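PDB 2J3X: C2 toxin component I from Clostridium botulinum, which transfers ADP-ribose to its target, probably cellular actin, as the enzymatic component of the binary C2 toxin. Local coordinates for residues N12-E15 against S16-K19; K47-K50 against T51-D54; K19-G22 against K23-K27. The protein carries 2 engineered substitutions. All blocks are in the same frame, centred on the assembly; numbering follows the deposited sequence.

Interaction 1 (N12-E15 against S16-K19); sequences NKPE and SEAK. With SO4 (sulfate ion), chain N.
Glu15 and Lys19 meet one helical turn apart at the start of helix 15-30, and the glutamate side chain is the one to follow. Its CB lies 3.3 Å from Ser16 N, close beside the next peptide. CG stands opposite the backbone N (chi1 158°) and still lies beside Ser16 N, at 3.7 Å; a bend at chi2 then carries the carboxylate along the helix toward the following turn. There the two oxygens part company: OE1 lies near Ala18 CB and accepts a hydrogen bond from the side-chain amide of Asn152 in a loop, while OE2 forms a salt bridge with Lys19 NZ at 3.0 Å, although the position of that ammonium is less certain. Beneath the side chains, Lys19 N donates to Glu15 O over 2.8 Å, an ordinary i to i+4 helical bond.

This is the opening turn of a helix with Pro14 as N-cap, a residue that has no N-H of its own to offer. Its carbonyl O takes the first bond, from Glu17 N at 3.0 Å, with the donor well above the carbonyl plane, and a weak second one from Ala18 N. Glu17, extended beyond CG, crosses Pro14 obliquely, its OE2 3.4 Å from Pro14 CG. On another side of the turn a sulfate, probably from the crystallisation liquor, sits at the helix N terminus. Its O2 is held twice by Ser16, from the backbone N at 2.9 Å and from OG at 2.7 Å; OG lies between the backbone N and the carbonyl carbon (chi1 64°), which brings it alongside its own N-H toward the same oxygen.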
ATOM      1  N   ASN A  12     -16.168  -5.937  25.617  1.00 11.67           N
ATOM      2  CA  ASN A  12     -17.231  -6.308  26.552  1.00 12.55           C
ATOM      3  C   ASN A  12     -16.812  -6.276  28.022  1.00 13.71           C
ATOM      4  O   ASN A  12     -17.540  -6.759  28.851  1.00 13.62           O
ATOM      5  CB  ASN A  12     -17.915  -7.666  26.187  1.00 11.68           C
ATOM      6  CG  ASN A  12     -19.372  -7.731  26.678  1.00 13.30           C
ATOM      7  OD1 ASN A  12     -20.102  -6.724  26.579  1.00 13.88           O
ATOM      8  ND2 ASN A  12     -19.812  -8.870  27.223  1.00 13.59           N
ATOM      9  N   LYS A  13     -15.663  -5.663  28.328  1.00 13.09           N
ATOM     10  CA  LYS A  13     -15.248  -5.416  29.717  1.00 14.46           C
ATOM     11  C   LYS A  13     -15.491  -3.957  30.073  1.00 13.30           C
ATOM     12  O   LYS A  13     -15.581  -3.107  29.178  1.00 13.54           O
ATOM     13  CB  LYS A  13     -13.766  -5.744  29.917  1.00 13.28           C
ATOM     14  CG  LYS A  13     -13.460  -7.242  29.699  1.00 15.31           C
ATOM     15  CD  LYS A  13     -11.993  -7.468  30.061  1.00 16.99           C
ATOM     16  CE  LYS A  13     -11.513  -8.932  30.026  1.00 19.42           C
ATOM     17  NZ  LYS A  13      -9.952  -9.095  29.947  1.00 20.49           N
ATOM     18  N   PRO A  14     -15.548  -3.641  31.376  1.00 13.26           N
ATOM     19  CA  PRO A  14     -15.767  -2.241  31.717  1.00 13.46           C
ATOM     20  C   PRO A  14     -14.708  -1.294  31.112  1.00 13.25           C
ATOM     21  O   PRO A  14     -13.503  -1.585  31.165  1.00 13.16           O
ATOM     22  CB  PRO A  14     -15.675  -2.239  33.245  1.00 12.47           C
ATOM     23  CG  PRO A  14     -16.191  -3.654  33.630  1.00 13.59           C
ATOM     24  CD  PRO A  14     -15.499  -4.522  32.576  1.00 13.04           C
ATOM     25  N   GLU A  15     -15.134  -0.164  30.571  1.00 15.91           N
ATOM     26  CA  GLU A  15     -14.180   0.809  30.024  1.00 16.37           C
ATOM     27  C   GLU A  15     -13.120   1.252  31.038  1.00 16.64           C
ATOM     28  O   GLU A  15     -11.970   1.503  30.679  1.00 14.82           O
ATOM     29  CB  GLU A  15     -14.936   2.034  29.417  1.00 19.10           C
ATOM     30  CG  GLU A  15     -14.172   3.349  29.269  1.00 22.78           C
ATOM     31  CD  GLU A  15     -12.983   3.356  28.280  1.00 30.65           C
ATOM     32  OE1 GLU A  15     -12.691   2.360  27.581  1.00 30.40           O
ATOM     33  OE2 GLU A  15     -12.267   4.392  28.247  1.00 33.18           O
ATOM     34  N   SER A  16     -13.492   1.358  32.308  1.00 14.94           N
ATOM     35  CA  SER A  16     -12.538   1.763  33.329  1.00 15.23           C
ATOM     36  C   SER A  16     -11.363   0.789  33.450  1.00 13.65           C
ATOM     37  O   SER A  16     -10.230   1.193  33.780  1.00 14.16           O
ATOM     38  CB  SER A  16     -13.232   1.866  34.699  1.00 15.90           C
ATOM     39  OG  SER A  16     -13.712   0.594  35.140  1.00 17.78           O
ATOM     40  N   GLU A  17     -11.630  -0.482  33.208  1.00 13.01           N
ATOM     41  CA  GLU A  17     -10.561  -1.443  33.248  1.00 11.87           C
ATOM     42  C   GLU A  17      -9.624  -1.329  32.046  1.00 11.28           C
ATOM     43  O   GLU A  17      -8.404  -1.437  32.210  1.00 11.54           O
ATOM     44  CB  GLU A  17     -11.113  -2.838  33.336  1.00 11.42           C
ATOM     45  CG  GLU A  17     -11.829  -3.110  34.721  1.00 11.31           C
ATOM     46  CD  GLU A  17     -12.591  -4.429  34.729  1.00 13.93           C
ATOM     47  OE1 GLU A  17     -12.259  -5.361  33.959  1.00 14.13           O
ATOM     48  OE2 GLU A  17     -13.568  -4.570  35.529  1.00 15.21           O
ATOM     49  N   ALA A  18     -10.171  -1.117  30.862  1.00 10.21           N
ATOM     50  CA  ALA A  18      -9.296  -0.838  29.687  1.00 11.13           C
ATOM     51  C   ALA A  18      -8.516   0.431  29.939  1.00 10.96           C
ATOM     52  O   ALA A  18      -7.322   0.503  29.640  1.00 11.63           O
ATOM     53  CB  ALA A  18     -10.171  -0.612  28.436  1.00 11.74           C
ATOM     54  N   LYS A  19      -9.186   1.455  30.507  1.00 12.19           N
ATOM     55  CA  LYS A  19      -8.514   2.739  30.679  1.00 13.34           C
ATOM     56  C   LYS A  19      -7.330   2.594  31.653  1.00 12.89           C
ATOM     57  O   LYS A  19      -6.239   3.100  31.374  1.00 13.64           O
ATOM     58  CB  LYS A  19      -9.482   3.798  31.200  1.00 15.40           C
ATOM     59  CG  LYS A  19      -8.839   5.175  31.179  1.00 21.77           C
ATOM     60  CD  LYS A  19      -9.778   6.201  31.733  1.00 32.52           C
ATOM     61  CE  LYS A  19     -10.012   7.250  30.705  1.00 36.12           C
ATOM     62  NZ  LYS A  19     -10.865   6.582  29.672  1.00 40.73           N
TER
HETATM   63  S   SO4 N1444     -17.314   1.470  33.330  1.00 36.15           S
HETATM   64  O1  SO4 N1444     -18.090   1.592  34.557  1.00 39.50           O
HETATM   65  O2  SO4 N1444     -15.998   1.118  33.835  1.00 37.82           O
HETATM   66  O3  SO4 N1444     -17.950   0.423  32.505  1.00 37.83           O
HETATM   67  O4  SO4 N1444     -17.314   2.748  32.649  1.00 38.49           O

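Interaction 2 (K47-K50 against T51-D54); sequences KEYK and TKID. With SO4 (sulfate ion), chain P.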
ATOM      1  N   LYS A  47      -6.254  14.447  18.196  1.00 32.17           N
ATOM      2  CA  LYS A  47      -6.760  13.735  17.000  1.00 33.45           C
ATOM      3  C   LYS A  47      -6.372  14.361  15.647  1.00 33.73           C
ATOM      4  O   LYS A  47      -6.024  13.642  14.690  1.00 32.90           O
ATOM      5  CB  LYS A  47      -8.276  13.542  17.065  1.00 34.35           C
ATOM      6  CG  LYS A  47      -8.740  12.781  18.294  1.00 36.85           C
ATOM      7  CD  LYS A  47      -9.996  11.922  17.992  1.00 40.73           C
ATOM      8  CE  LYS A  47     -10.776  11.575  19.283  1.00 44.06           C
ATOM      9  NZ  LYS A  47      -9.882  11.292  20.481  1.00 44.00           N
ATOM     10  N   GLU A  48      -6.441  15.686  15.576  1.00 33.72           N
ATOM     11  CA  GLU A  48      -5.938  16.450  14.438  1.00 34.58           C
ATOM     12  C   GLU A  48      -4.478  16.083  14.075  1.00 32.61           C
ATOM     13  O   GLU A  48      -4.222  15.693  12.930  1.00 32.28           O
ATOM     14  CB  GLU A  48      -6.023  17.940  14.742  1.00 36.20           C
ATOM     15  CG  GLU A  48      -6.454  18.803  13.576  1.00 42.66           C
ATOM     16  CD  GLU A  48      -7.969  19.102  13.590  1.00 51.51           C
ATOM     17  OE1 GLU A  48      -8.458  19.748  14.567  1.00 53.14           O
ATOM     18  OE2 GLU A  48      -8.668  18.702  12.614  1.00 53.74           O
ATOM     19  N   TYR A  49      -3.552  16.192  15.040  1.00 30.00           N
ATOM     20  CA  TYR A  49      -2.134  15.836  14.845  1.00 28.09           C
ATOM     21  C   TYR A  49      -1.970  14.383  14.494  1.00 25.35           C
ATOM     22  O   TYR A  49      -1.150  14.088  13.660  1.00 24.87           O
ATOM     23  CB  TYR A  49      -1.250  16.207  16.050  1.00 29.08           C
ATOM     24  CG  TYR A  49       0.204  15.625  16.188  1.00 30.07           C
ATOM     25  CD1 TYR A  49       0.419  14.378  16.777  1.00 30.09           C
ATOM     26  CD2 TYR A  49       1.348  16.360  15.821  1.00 34.09           C
ATOM     27  CE1 TYR A  49       1.724  13.843  16.985  1.00 31.62           C
ATOM     28  CE2 TYR A  49       2.695  15.824  16.011  1.00 32.01           C
ATOM     29  CZ  TYR A  49       2.876  14.561  16.616  1.00 33.43           C
ATOM     30  OH  TYR A  49       4.168  13.984  16.892  1.00 29.91           O
ATOM     31  N   LYS A  50      -2.716  13.479  15.130  1.00 22.60           N
ATOM     32  CA  LYS A  50      -2.593  12.053  14.784  1.00 20.37           C
ATOM     33  C   LYS A  50      -2.962  11.823  13.323  1.00 20.45           C
ATOM     34  O   LYS A  50      -2.292  11.101  12.614  1.00 18.15           O
ATOM     35  CB  LYS A  50      -3.472  11.165  15.667  1.00 20.68           C
ATOM     36  CG  LYS A  50      -3.306   9.683  15.304  1.00 18.48           C
ATOM     37  CD  LYS A  50      -3.982   8.769  16.323  1.00 23.94           C
ATOM     38  CE  LYS A  50      -3.693   7.333  15.972  1.00 27.17           C
ATOM     39  NZ  LYS A  50      -4.632   6.852  14.939  1.00 33.53           N
ATOM     40  N   THR A  51      -4.036  12.470  12.880  1.00 20.62           N
ATOM     41  CA  THR A  51      -4.439  12.367  11.468  1.00 20.96           C
ATOM     42  C   THR A  51      -3.326  12.912  10.565  1.00 19.70           C
ATOM     43  O   THR A  51      -2.946  12.292   9.551  1.00 19.09           O
ATOM     44  CB  THR A  51      -5.778  13.115  11.249  1.00 21.31           C
ATOM     45  OG1 THR A  51      -6.802  12.383  11.936  1.00 21.82           O
ATOM     46  CG2 THR A  51      -6.131  13.205   9.734  1.00 23.66           C
ATOM     47  N   LYS A  52      -2.795  14.053  10.958  1.00 19.69           N
ATOM     48  CA  LYS A  52      -1.763  14.734  10.177  1.00 19.22           C
ATOM     49  C   LYS A  52      -0.489  13.873  10.047  1.00 18.33           C
ATOM     50  O   LYS A  52       0.113  13.737   8.940  1.00 16.15           O
ATOM     51  CB  LYS A  52      -1.458  16.090  10.814  1.00 20.29           C
ATOM     52  CG  LYS A  52      -0.383  16.906  10.084  1.00 25.78           C
ATOM     53  CD  LYS A  52       0.917  17.021  10.862  1.00 33.75           C
ATOM     54  CE  LYS A  52       1.010  18.392  11.498  1.00 37.58           C
ATOM     55  NZ  LYS A  52       1.989  18.380  12.621  1.00 41.55           N
ATOM     56  N   ILE A  53      -0.024  13.366  11.191  1.00 16.76           N
ATOM     57  CA  ILE A  53       1.185  12.544  11.218  1.00 17.30           C
ATOM     58  C   ILE A  53       0.973  11.208  10.487  1.00 14.76           C
ATOM     59  O   ILE A  53       1.882  10.734   9.765  1.00 14.75           O
ATOM     60  CB  ILE A  53       1.626  12.316  12.706  1.00 18.47           C
ATOM     61  CG1 ILE A  53       2.363  13.562  13.220  1.00 21.41           C
ATOM     62  CG2 ILE A  53       2.535  11.105  12.874  1.00 23.51           C
ATOM     63  CD1 ILE A  53       3.729  13.939  12.394  1.00 23.45           C
ATOM     64  N   ASP A  54      -0.215  10.608  10.631  1.00 13.24           N
ATOM     65  CA  ASP A  54      -0.496   9.360   9.904  1.00 14.08           C
ATOM     66  C   ASP A  54      -0.437   9.608   8.403  1.00 13.09           C
ATOM     67  O   ASP A  54       0.155   8.833   7.665  1.00 12.82           O
ATOM     68  CB  ASP A  54      -1.889   8.757  10.281  1.00 12.78           C
ATOM     69  CG  ASP A  54      -1.842   7.912  11.590  1.00 16.24           C
ATOM     70  OD1 ASP A  54      -0.765   7.463  11.998  1.00 18.96           O
ATOM     71  OD2 ASP A  54      -2.907   7.648  12.186  1.00 17.54           O
TER
HETATM   72  S   SO4 P1446      -6.172   8.641  11.720  1.00 29.28           S
HETATM   73  O1  SO4 P1446      -5.938   8.865  13.152  1.00 25.55           O
HETATM   74  O2  SO4 P1446      -4.933   8.731  10.929  1.00 28.64           O
HETATM   75  O3  SO4 P1446      -6.742   7.307  11.502  1.00 30.54           O
HETATM   76  O4  SO4 P1446      -7.035   9.730  11.246  1.00 32.57           O
HETATM   77  O   HOH W   1      -3.486   4.739  12.861  1.00 19.46           O
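Tyr49 and Ile53, one turn apart on helix 47-59, lie side by side and point the same way, so that Ile53 CG1 comes over one face of the phenol ring. The CH-pi contact is close, 3.6 Å from CG1 to the ring centroid and 15° off the normal. Beneath it, Ile53 N donates to Tyr49 O in a nearly straight i to i+4 bond of 2.8 Å. The pair faces helix 77-90, where Ile53 packs on Val82 and Ile85, while Tyr49 OH is bound to the carbonyl of Ala40.

Another flank of the helix is polar. Lys50 runs out extended until a bend at chi4 (-83°) turns its ammonium across Asp54. The salt bridge from Lys50 NZ to Asp54 OD2 is long at 3.3 Å and its hydrogen bond weak: a bridging water, Ser148 OG and, 3.0 Å from NZ, O1 of a sulfate probably left from crystallisation compete with OD2 for the three hydrogens. Asp54 OD2 stands only 2.6 Å from O2 of that sulfate. Two oxygens this close suggest that one of the two acid groups probably carries a proton, consistent with a structure determined at pH 3.0; if it sits on Asp54, the pairing with Lys50 would probably be less ionic.

Interaction 3 (K19-G22 against K23-K27); sequences KEWG and KEEEK. Engineered in segment 19-22: Glu20 (natural residue Lys). With SO4 (sulfate ion), chain T.
Four i to i+4 bonds, from Lys23, Glu24, Glu25 and Glu26 N to the carbonyls of Lys19, Glu20 (an engineered residue), Trp21 and Gly22, make 19-27 a regular stretch of alpha-helix, with lengths between 2.8 and 3.1 Å. Trp21 and Glu25 form the main side-chain pair. The indole stands opposite its backbone N (chi1 -177°), and the CG methylene of Glu25 rests over the middle of its six-membered ring in a tight CH-pi contact, 3.3 Å from the centroid. The glutamate then bends at chi2, which keeps its carboxylate at only 25° to the indole plane.

A sulfate, probably from the crystallisation liquor, joins the two residues at their ends. Trp21 NE1 donates to its O3 at 2.9 Å, with the oxygen in the ring plane at the edge, while Glu25 OE2 lies 2.8 Å from O1, a spacing at which one of the two acids probably carries a proton, plausible at pH 3.0. Arg96 binds the same anion, and Glu25 OE1 is hydrogen-bonded to Tyr174 OH.

Farther round the helix, Lys23 bends at chi2 and chi3 and reaches forward to put NZ 2.8 Å from Glu26 OE1, on the syn lone pair, in a salt bridge three residues apart; Asn178 also takes a bond from this ammonium. Glu26 CG passes 3.1 Å from Gly22 O.

Trp21, Glu25 and Glu26 all lie against Val176 of strand 175-178, an outermost strand of the eight-stranded mixed sheet, while the indole also packs on Leu151 and meets the ring of Phe10, so helix 15-30 is laid along the margin of that sheet.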
ATOM      1  N   LYS A  19      -9.186   1.455  30.507  1.00 12.19           N
ATOM      2  CA  LYS A  19      -8.514   2.739  30.679  1.00 13.34           C
ATOM      3  C   LYS A  19      -7.330   2.594  31.653  1.00 12.89           C
ATOM      4  O   LYS A  19      -6.239   3.100  31.374  1.00 13.64           O
ATOM      5  CB  LYS A  19      -9.482   3.798  31.200  1.00 15.40           C
ATOM      6  CG  LYS A  19      -8.839   5.175  31.179  1.00 21.77           C
ATOM      7  CD  LYS A  19      -9.778   6.201  31.733  1.00 32.52           C
ATOM      8  CE  LYS A  19     -10.012   7.250  30.705  1.00 36.12           C
ATOM      9  NZ  LYS A  19     -10.865   6.582  29.672  1.00 40.73           N
ATOM     10  N   GLU A  20      -7.533   1.882  32.764  1.00 11.55           N
ATOM     11  CA  GLU A  20      -6.448   1.827  33.749  1.00 12.65           C
ATOM     12  C   GLU A  20      -5.291   0.954  33.250  1.00 11.33           C
ATOM     13  O   GLU A  20      -4.110   1.233  33.546  1.00 11.57           O
ATOM     14  CB  GLU A  20      -6.964   1.388  35.123  1.00 13.64           C
ATOM     15  CG  GLU A  20      -7.407  -0.037  35.186  1.00 13.73           C
ATOM     16  CD  GLU A  20      -8.359  -0.295  36.365  1.00 16.42           C
ATOM     17  OE1 GLU A  20      -8.415   0.518  37.271  1.00 14.93           O
ATOM     18  OE2 GLU A  20      -9.012  -1.347  36.364  1.00 14.87           O
ATOM     19  N   TRP A  21      -5.620  -0.057  32.451  1.00 11.65           N
ATOM     20  CA  TRP A  21      -4.585  -0.875  31.772  1.00 10.81           C
ATOM     21  C   TRP A  21      -3.802   0.028  30.838  1.00 11.32           C
ATOM     22  O   TRP A  21      -2.562   0.012  30.831  1.00 12.95           O
ATOM     23  CB  TRP A  21      -5.263  -1.984  30.951  1.00 10.99           C
ATOM     24  CG  TRP A  21      -4.304  -2.929  30.256  1.00 10.12           C
ATOM     25  CD1 TRP A  21      -3.747  -4.076  30.753  1.00 12.80           C
ATOM     26  CD2 TRP A  21      -3.775  -2.759  28.930  1.00 14.40           C
ATOM     27  NE1 TRP A  21      -2.915  -4.658  29.779  1.00 11.73           N
ATOM     28  CE2 TRP A  21      -2.934  -3.851  28.665  1.00 10.80           C
ATOM     29  CE3 TRP A  21      -4.012  -1.829  27.908  1.00 12.70           C
ATOM     30  CZ2 TRP A  21      -2.252  -3.999  27.422  1.00 13.00           C
ATOM     31  CZ3 TRP A  21      -3.345  -1.975  26.682  1.00 13.19           C
ATOM     32  CH2 TRP A  21      -2.483  -3.064  26.452  1.00 11.13           C
ATOM     33  N   GLY A  22      -4.516   0.802  30.028  1.00 12.86           N
ATOM     34  CA  GLY A  22      -3.882   1.771  29.093  1.00 11.02           C
ATOM     35  C   GLY A  22      -2.938   2.710  29.805  1.00 13.03           C
ATOM     36  O   GLY A  22      -1.826   2.897  29.383  1.00 12.91           O
ATOM     37  N   LYS A  23      -3.375   3.320  30.892  1.00 13.64           N
ATOM     38  CA  LYS A  23      -2.475   4.218  31.632  1.00 14.28           C
ATOM     39  C   LYS A  23      -1.221   3.519  32.138  1.00 15.38           C
ATOM     40  O   LYS A  23      -0.128   4.096  32.076  1.00 15.57           O
ATOM     41  CB  LYS A  23      -3.226   4.880  32.815  1.00 14.54           C
ATOM     42  CG  LYS A  23      -4.404   5.796  32.428  1.00 20.71           C
ATOM     43  CD  LYS A  23      -4.239   6.649  31.104  1.00 28.31           C
ATOM     44  CE  LYS A  23      -3.310   7.882  31.298  1.00 32.46           C
ATOM     45  NZ  LYS A  23      -3.114   8.652  30.041  1.00 30.05           N
ATOM     46  N   GLU A  24      -1.375   2.302  32.659  1.00 13.83           N
ATOM     47  CA  GLU A  24      -0.272   1.499  33.241  1.00 14.38           C
ATOM     48  C   GLU A  24       0.699   1.153  32.101  1.00 14.08           C
ATOM     49  O   GLU A  24       1.920   1.235  32.231  1.00 14.94           O
ATOM     50  CB  GLU A  24      -0.846   0.229  33.856  1.00 15.12           C
ATOM     51  CG  GLU A  24       0.132  -0.734  34.488  1.00 18.29           C
ATOM     52  CD  GLU A  24       0.950  -0.141  35.637  1.00 27.16           C
ATOM     53  OE1 GLU A  24       0.559   0.892  36.212  1.00 21.85           O
ATOM     54  OE2 GLU A  24       1.995  -0.755  35.976  1.00 28.61           O
ATOM     55  N   GLU A  25       0.137   0.832  30.942  1.00 13.60           N
ATOM     56  CA  GLU A  25       0.988   0.392  29.844  1.00 13.85           C
ATOM     57  C   GLU A  25       1.716   1.587  29.246  1.00 13.43           C
ATOM     58  O   GLU A  25       2.876   1.452  28.843  1.00 14.62           O
ATOM     59  CB  GLU A  25       0.083  -0.289  28.804  1.00 13.11           C
ATOM     60  CG  GLU A  25      -0.412  -1.734  29.198  1.00 15.29           C
ATOM     61  CD  GLU A  25       0.715  -2.725  29.396  1.00 20.87           C
ATOM     62  OE1 GLU A  25       1.707  -2.640  28.626  1.00 25.55           O
ATOM     63  OE2 GLU A  25       0.670  -3.549  30.358  1.00 21.11           O
ATOM     64  N   GLU A  26       1.045   2.721  29.120  1.00 13.37           N
ATOM     65  CA  GLU A  26       1.690   3.982  28.705  1.00 15.42           C
ATOM     66  C   GLU A  26       2.847   4.378  29.650  1.00 16.40           C
ATOM     67  O   GLU A  26       3.928   4.786  29.212  1.00 16.37           O
ATOM     68  CB  GLU A  26       0.697   5.117  28.662  1.00 15.82           C
ATOM     69  CG  GLU A  26      -0.389   4.963  27.571  1.00 17.34           C
ATOM     70  CD  GLU A  26      -1.624   5.865  27.791  1.00 20.10           C
ATOM     71  OE1 GLU A  26      -1.639   6.639  28.767  1.00 24.14           O
ATOM     72  OE2 GLU A  26      -2.579   5.814  26.965  1.00 24.25           O
ATOM     73  N   LYS A  27       2.619   4.214  30.951  1.00 16.55           N
ATOM     74  CA  LYS A  27       3.629   4.535  31.967  0.50 16.74           C
ATOM     75  C   LYS A  27       4.841   3.629  31.745  1.00 16.28           C
ATOM     76  O   LYS A  27       5.980   4.093  31.742  1.00 16.54           O
ATOM     77  CB  LYS A  27       3.029   4.349  33.380  0.50 17.30           C
ATOM     78  CG  LYS A  27       4.024   4.121  34.527  0.50 18.83           C
ATOM     79  CD  LYS A  27       3.226   3.658  35.799  0.50 18.56           C
ATOM     80  CE  LYS A  27       4.114   3.062  36.876  0.50 24.76           C
ATOM     81  NZ  LYS A  27       3.909   1.569  37.076  0.50 22.03           N
TER
HETATM   82  S   SO4 T1450       0.475  -6.858  29.519  1.00 73.74           S
HETATM   83  O1  SO4 T1450       1.097  -6.270  30.708  1.00 73.50           O
HETATM   84  O2  SO4 T1450       0.966  -8.231  29.405  1.00 74.71           O
HETATM   85  O3  SO4 T1450      -0.987  -6.868  29.686  1.00 72.71           O
HETATM   86  O4  SO4 T1450       0.866  -6.126  28.310  1.00 73.01           O

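From the N terminus, the chain first enters helix 15-30 at interaction 1, where the loop ending in Pro14 is turned into the first helical turn. Interaction 3 follows on the same helix, with Lys19 shared between the two and centres about 11 Å apart; neither nests inside the other. Interaction 2 comes later and separately on helix 47-59, its nearest atoms about 10 Å from both. All three are local, closing single turns rather than long loops. Through their outer partners, interaction 1 reaches the loop at Asn152 and interaction 3 the edge strand 175-178, while interaction 2 meets helix 77-90 and Ser148 of strand 147-150.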